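Side-chain contacts in M32 carboxypeptidase (Chitinophagaceae bacterium, PDB 7A03), which is a metallopeptidase of the M32 (carboxypeptidase Taq) family and probably removes amino acids one at a time from the C-terminal end of peptides: residues Glu108-Glu111 against Ala112-Ala116; Val131-Pro134 against Ala135-Met139. All blocks are in the same frame, centred on the assembly; numbering follows the deposited sequence.

Contact 1 (Glu108-Glu111 against Ala112-Ala116)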
ATOM      1  N   GLU A 108      19.056 -19.923  -2.815  1.00 22.80           N
ATOM      2  CA  GLU A 108      18.276 -20.263  -4.006  1.00 22.97           C
ATOM      3  C   GLU A 108      17.245 -19.186  -4.326  1.00 24.42           C
ATOM      4  O   GLU A 108      17.077 -18.807  -5.491  1.00 28.61           O
ATOM      5  CB  GLU A 108      17.596 -21.615  -3.819  1.00 23.65           C
ATOM      6  CG  GLU A 108      18.565 -22.787  -3.854  1.00 27.32           C
ATOM      7  CD  GLU A 108      17.961 -24.045  -3.284  1.00 35.10           C
ATOM      8  OE1 GLU A 108      16.821 -23.981  -2.778  1.00 37.30           O
ATOM      9  OE2 GLU A 108      18.627 -25.102  -3.333  1.00 40.44           O
ATOM     10  N   ILE A 109      16.551 -18.679  -3.301  1.00 25.25           N
ATOM     11  CA  ILE A 109      15.577 -17.608  -3.502  1.00 23.98           C
ATOM     12  C   ILE A 109      16.260 -16.358  -4.042  1.00 27.35           C
ATOM     13  O   ILE A 109      15.744 -15.697  -4.951  1.00 27.17           O
ATOM     14  CB  ILE A 109      14.788 -17.335  -2.205  1.00 24.33           C
ATOM     15  CG1 ILE A 109      13.869 -18.518  -1.873  1.00 26.58           C
ATOM     16  CG2 ILE A 109      13.987 -16.035  -2.320  1.00 23.46           C
ATOM     17  CD1 ILE A 109      13.017 -18.315  -0.639  1.00 26.03           C
ATOM     18  N   SER A 110      17.443 -16.024  -3.512  1.00 21.59           N
ATOM     19  CA  SER A 110      18.159 -14.853  -4.009  1.00 21.88           C
ATOM     20  C   SER A 110      18.548 -15.019  -5.481  1.00 26.60           C
ATOM     21  O   SER A 110      18.365 -14.101  -6.298  1.00 27.68           O
ATOM     22  CB  SER A 110      19.384 -14.577  -3.128  1.00 26.14           C
ATOM     23  OG  SER A 110      20.114 -13.458  -3.596  1.00 31.13           O
ATOM     24  N   GLU A 111      19.092 -16.186  -5.835  1.00 28.28           N
ATOM     25  CA  GLU A 111      19.503 -16.431  -7.217  1.00 33.53           C
ATOM     26  C   GLU A 111      18.302 -16.373  -8.156  1.00 26.27           C
ATOM     27  O   GLU A 111      18.356 -15.748  -9.226  1.00 30.15           O
ATOM     28  CB  GLU A 111      20.185 -17.797  -7.325  1.00 35.87           C
ATOM     29  CG  GLU A 111      21.429 -17.987  -6.459  1.00 40.11           C
ATOM     30  CD  GLU A 111      21.792 -19.461  -6.261  1.00 44.31           C
ATOM     31  OE1 GLU A 111      21.178 -20.328  -6.921  1.00 47.91           O
ATOM     32  OE2 GLU A 111      22.683 -19.756  -5.435  1.00 40.89           O
ATOM     33  N   ALA A 112      17.197 -17.006  -7.754  1.00 28.86           N
ATOM     34  CA  ALA A 112      16.005 -17.029  -8.592  1.00 29.01           C
ATOM     35  C   ALA A 112      15.385 -15.647  -8.725  1.00 31.16           C
ATOM     36  O   ALA A 112      14.816 -15.325  -9.773  1.00 31.65           O
ATOM     37  CB  ALA A 112      14.993 -18.030  -8.036  1.00 23.88           C
ATOM     38  N   THR A 113      15.500 -14.806  -7.695  1.00 28.48           N
ATOM     39  CA  THR A 113      15.008 -13.438  -7.821  1.00 28.23           C
ATOM     40  C   THR A 113      15.846 -12.636  -8.814  1.00 32.32           C
ATOM     41  O   THR A 113      15.298 -11.886  -9.632  1.00 26.71           O
ATOM     42  CB  THR A 113      14.953 -12.760  -6.450  1.00 25.74           C
ATOM     43  OG1 THR A 113      14.191 -13.566  -5.541  1.00 25.20           O
ATOM     44  CG2 THR A 113      14.283 -11.396  -6.565  1.00 30.37           C
ATOM     45  N   ASN A 114      17.175 -12.781  -8.767  1.00 29.36           N
ATOM     46  CA  ASN A 114      18.009 -12.125  -9.779  1.00 35.64           C
ATOM     47  C   ASN A 114      17.599 -12.556 -11.187  1.00 32.85           C
ATOM     48  O   ASN A 114      17.419 -11.722 -12.098  1.00 34.69           O
ATOM     49  CB  ASN A 114      19.481 -12.470  -9.540  1.00 39.43           C
ATOM     50  CG  ASN A 114      20.022 -11.875  -8.261  1.00 48.19           C
ATOM     51  OD1 ASN A 114      19.433 -10.956  -7.688  1.00 50.90           O
ATOM     52  ND2 ASN A 114      21.159 -12.391  -7.803  1.00 51.06           N
ATOM     53  N   GLN A 115      17.455 -13.868 -11.379  1.00 27.84           N
ATOM     54  CA  GLN A 115      17.109 -14.390 -12.696  1.00 30.99           C
ATOM     55  C   GLN A 115      15.743 -13.893 -13.145  1.00 31.79           C
ATOM     56  O   GLN A 115      15.560 -13.547 -14.317  1.00 30.32           O
ATOM     57  CB  GLN A 115      17.179 -15.916 -12.687  1.00 27.58           C
ATOM     58  CG  GLN A 115      18.551 -16.420 -12.261  1.00 31.10           C
ATOM     59  CD  GLN A 115      18.568 -17.890 -11.883  1.00 38.29           C
ATOM     60  OE1 GLN A 115      17.565 -18.446 -11.435  1.00 45.64           O
ATOM     61  NE2 GLN A 115      19.724 -18.525 -12.050  1.00 40.71           N
ATOM     62  N   ALA A 116      14.781 -13.823 -12.217  1.00 30.50           N
ATOM     63  CA  ALA A 116      13.448 -13.341 -12.555  1.00 28.71           C
ATOM     64  C   ALA A 116      13.467 -11.864 -12.924  1.00 34.29           C
ATOM     65  O   ALA A 116      12.738 -11.440 -13.822  1.00 37.22           O
ATOM     66  CB  ALA A 116      12.479 -13.609 -11.400  1.00 30.49           C
TER

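Contact 2 (Val131-Pro134 against Ala135-Met139)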
ATOM      1  N   VAL A 131       9.046 -15.654 -22.465  1.00 34.80           N
ATOM      2  CA  VAL A 131      10.409 -15.296 -22.085  1.00 33.49           C
ATOM      3  C   VAL A 131      10.560 -15.315 -20.569  1.00 42.25           C
ATOM      4  O   VAL A 131      11.583 -15.761 -20.034  1.00 43.17           O
ATOM      5  CB  VAL A 131      10.776 -13.924 -22.682  1.00 32.29           C
ATOM      6  CG1 VAL A 131      12.062 -13.404 -22.074  1.00 30.78           C
ATOM      7  CG2 VAL A 131      10.896 -14.019 -24.195  1.00 34.24           C
ATOM      8  N   PHE A 132       9.540 -14.834 -19.856  1.00 37.97           N
ATOM      9  CA  PHE A 132       9.551 -14.787 -18.401  1.00 33.63           C
ATOM     10  C   PHE A 132       9.210 -16.130 -17.776  1.00 26.71           C
ATOM     11  O   PHE A 132       9.557 -16.364 -16.613  1.00 28.42           O
ATOM     12  CB  PHE A 132       8.531 -13.729 -17.950  1.00 27.24           C
ATOM     13  CG  PHE A 132       8.516 -13.452 -16.465  1.00 30.14           C
ATOM     14  CD1 PHE A 132       9.672 -13.102 -15.790  1.00 27.31           C
ATOM     15  CD2 PHE A 132       7.321 -13.501 -15.753  1.00 31.82           C
ATOM     16  CE1 PHE A 132       9.647 -12.827 -14.424  1.00 23.12           C
ATOM     17  CE2 PHE A 132       7.291 -13.233 -14.392  1.00 31.32           C
ATOM     18  CZ  PHE A 132       8.456 -12.894 -13.727  1.00 27.56           C
ATOM     19  N   GLU A 133       8.555 -17.016 -18.525  1.00 29.45           N
ATOM     20  CA  GLU A 133       7.956 -18.202 -17.917  1.00 25.24           C
ATOM     21  C   GLU A 133       8.927 -19.101 -17.151  1.00 34.84           C
ATOM     22  O   GLU A 133       8.553 -19.563 -16.059  1.00 33.10           O
ATOM     23  CB  GLU A 133       7.120 -18.973 -18.948  1.00 28.82           C
ATOM     24  CG  GLU A 133       6.277 -20.070 -18.352  1.00 27.54           C
ATOM     25  CD  GLU A 133       7.082 -21.325 -18.046  1.00 37.61           C
ATOM     26  OE1 GLU A 133       8.134 -21.539 -18.683  1.00 41.13           O
ATOM     27  OE2 GLU A 133       6.690 -22.081 -17.140  1.00 38.72           O
ATOM     28  N   PRO A 134      10.124 -19.433 -17.653  1.00 34.49           N
ATOM     29  CA  PRO A 134      11.009 -20.311 -16.861  1.00 34.28           C
ATOM     30  C   PRO A 134      11.418 -19.722 -15.518  1.00 28.79           C
ATOM     31  O   PRO A 134      11.394 -20.430 -14.493  1.00 29.85           O
ATOM     32  CB  PRO A 134      12.203 -20.540 -17.802  1.00 40.06           C
ATOM     33  CG  PRO A 134      11.641 -20.350 -19.169  1.00 39.66           C
ATOM     34  CD  PRO A 134      10.637 -19.237 -19.021  1.00 43.91           C
ATOM     35  N   ALA A 135      11.801 -18.441 -15.496  1.00 26.04           N
ATOM     36  CA  ALA A 135      12.147 -17.789 -14.235  1.00 22.61           C
ATOM     37  C   ALA A 135      10.966 -17.794 -13.271  1.00 31.05           C
ATOM     38  O   ALA A 135      11.133 -18.045 -12.069  1.00 33.56           O
ATOM     39  CB  ALA A 135      12.645 -16.365 -14.481  1.00 25.05           C
ATOM     40  N   LEU A 136       9.756 -17.549 -13.784  1.00 26.94           N
ATOM     41  CA  LEU A 136       8.581 -17.556 -12.916  1.00 26.83           C
ATOM     42  C   LEU A 136       8.286 -18.958 -12.392  1.00 26.26           C
ATOM     43  O   LEU A 136       7.861 -19.121 -11.243  1.00 25.11           O
ATOM     44  CB  LEU A 136       7.366 -16.974 -13.642  1.00 27.12           C
ATOM     45  CG  LEU A 136       6.135 -16.802 -12.745  1.00 26.20           C
ATOM     46  CD1 LEU A 136       6.414 -15.777 -11.649  1.00 22.47           C
ATOM     47  CD2 LEU A 136       4.888 -16.421 -13.548  1.00 19.28           C
ATOM     48  N   ALA A 137       8.507 -19.984 -13.215  1.00 26.29           N
ATOM     49  CA  ALA A 137       8.317 -21.356 -12.754  1.00 24.82           C
ATOM     50  C   ALA A 137       9.278 -21.691 -11.618  1.00 24.75           C
ATOM     51  O   ALA A 137       8.881 -22.298 -10.612  1.00 26.47           O
ATOM     52  CB  ALA A 137       8.525 -22.320 -13.921  1.00 26.65           C
ATOM     53  N   ARG A 138      10.547 -21.297 -11.767  1.00 26.57           N
ATOM     54  CA  ARG A 138      11.531 -21.478 -10.698  1.00 29.51           C
ATOM     55  C   ARG A 138      11.108 -20.744  -9.423  1.00 26.95           C
ATOM     56  O   ARG A 138      11.139 -21.312  -8.318  1.00 29.25           O
ATOM     57  CB  ARG A 138      12.898 -20.999 -11.193  1.00 31.87           C
ATOM     58  CG  ARG A 138      14.016 -21.003 -10.159  1.00 31.89           C
ATOM     59  CD  ARG A 138      14.203 -22.360  -9.517  1.00 34.71           C
ATOM     60  NE  ARG A 138      15.461 -22.412  -8.772  1.00 37.64           N
ATOM     61  CZ  ARG A 138      15.833 -23.423  -7.995  1.00 37.29           C
ATOM     62  NH1 ARG A 138      15.044 -24.478  -7.848  1.00 37.89           N
ATOM     63  NH2 ARG A 138      16.996 -23.375  -7.357  1.00 35.50           N
ATOM     64  N   MET A 139      10.698 -19.478  -9.568  1.00 26.21           N
ATOM     65  CA  MET A 139      10.232 -18.690  -8.429  1.00 24.71           C
ATOM     66  C   MET A 139       9.086 -19.385  -7.704  1.00 20.88           C
ATOM     67  O   MET A 139       9.086 -19.488  -6.471  1.00 24.37           O
ATOM     68  CB  MET A 139       9.787 -17.306  -8.903  1.00 23.41           C
ATOM     69  CG  MET A 139       9.275 -16.397  -7.780  1.00 25.17           C
ATOM     70  SD  MET A 139      10.555 -16.027  -6.557  1.00 25.97           S
ATOM     71  CE  MET A 139      11.567 -14.892  -7.486  1.00 24.02           C
TER
HETATM   72  O   HOH W   1      12.555 -16.896 -17.761  1.00 37.35           O

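Contact 1 (Glu108-Glu111 against Ala112-Ala116)
I109 and T113 meet one turn apart on helix 103-126, where four successive amides, from A112 N to Q115 N, bond to the carbonyl oxygens of E108 to E111 in unbroken alpha-helical order. The bond from A112 N to E108 O, for example, is 2.9 Å long. T113 adds a side-chain bond to this ladder. Its OG1 donates to I109 O at 2.7 Å, while T113 N reaches the same oxygen at 2.9 Å, and the two donors arrive from opposite faces of the carbonyl plane. The hydroxyl can turn back on the helix because OG1 lies anti to the carbonyl carbon and beside the backbone N (chi1 -54°). A beta-branched threonine suits this place, since its hydroxyl finds a partner within its own helix while CG2 remains as an apolar branch. I109 contributes little more than a graze: its CG2 passes 4.1 Å from T113 OG1. Were T113 an alanine, I109 O would probably lose its second donor from this turn and a small gap would open beside I109 CG2. On the exposed side, Q115 CG lies beside the backbone N, which brings it 3.1 Å from E111 O before the chain runs on extended, and the amide of N114 comes up as a whole to S110 O, with CG nearest at 3.4 Å; such polar residues fit a solvent-facing surface. The small A112 is buried, its methyl facing helix 129-150, where it touches R138 and L142. E108 also touches L142 and T113 touches M139, which places one flank of this turn against the next helix in the chain.

Contact 2 (Val131-Pro134 against Ala135-Met139)
F132 and L136 pack one turn apart on helix 129-150, the ring lying against the leucine's aliphatic chain. Followed outward, L136 begins with CB over one face of the ring, 4.2 Å from its centroid and 27° off the normal, a CH-pi contact. CG comes next, 4.1 Å from F132 CE2. At the fork, CD1 is 3.8 Å from F132 CE2 and also nears CZ, while CD2 stays 4.1 Å from CE2. Both residues hold CG anti to the backbone N (F132 chi1 -174°, L136 chi1 -173°), an orientation that lets ring and branches overlap. The flat phenylalanine offers a broad apolar face to the branched leucine, and W120 meets the ring edge-to-face. E133 bends at chi2 to bring OE2 within 3.7 Å of the A137 methyl, but the carboxylate's main partner is K380, in a salt bridge. The A137 side chain also touches T379. P134 has no N-H to give to the turn before it, and the helix kinks there. A water accepts from A135 N at 2.8 Å and donates to V131 O at 2.7 Å. The result is a proline kink in the second turn of helix 129-150, with the water bridging V131 O and A135 N in place of a direct i to i+4 bond.

Contact 1 and contact 2 lie about 10 Å apart, centre to centre, on two helices that follow each other along the chain, 103-126 and then 129-150. Contact 1 closes before contact 2 opens, and only a short connection separates the helices, which form a helical hairpin. They touch directly: A116 CA packs 3.7 Å from A135 CB, and T113 OG1 lies 3.5 Å from M139 CE. The small A112, A116 and A135 are consistent with a close approach of the two helices. Both contacts sit on the same side of the chain's centre, about 24 and 26 Å from it, so the hairpin belongs to the outer part of this mainly helical peptidase fold.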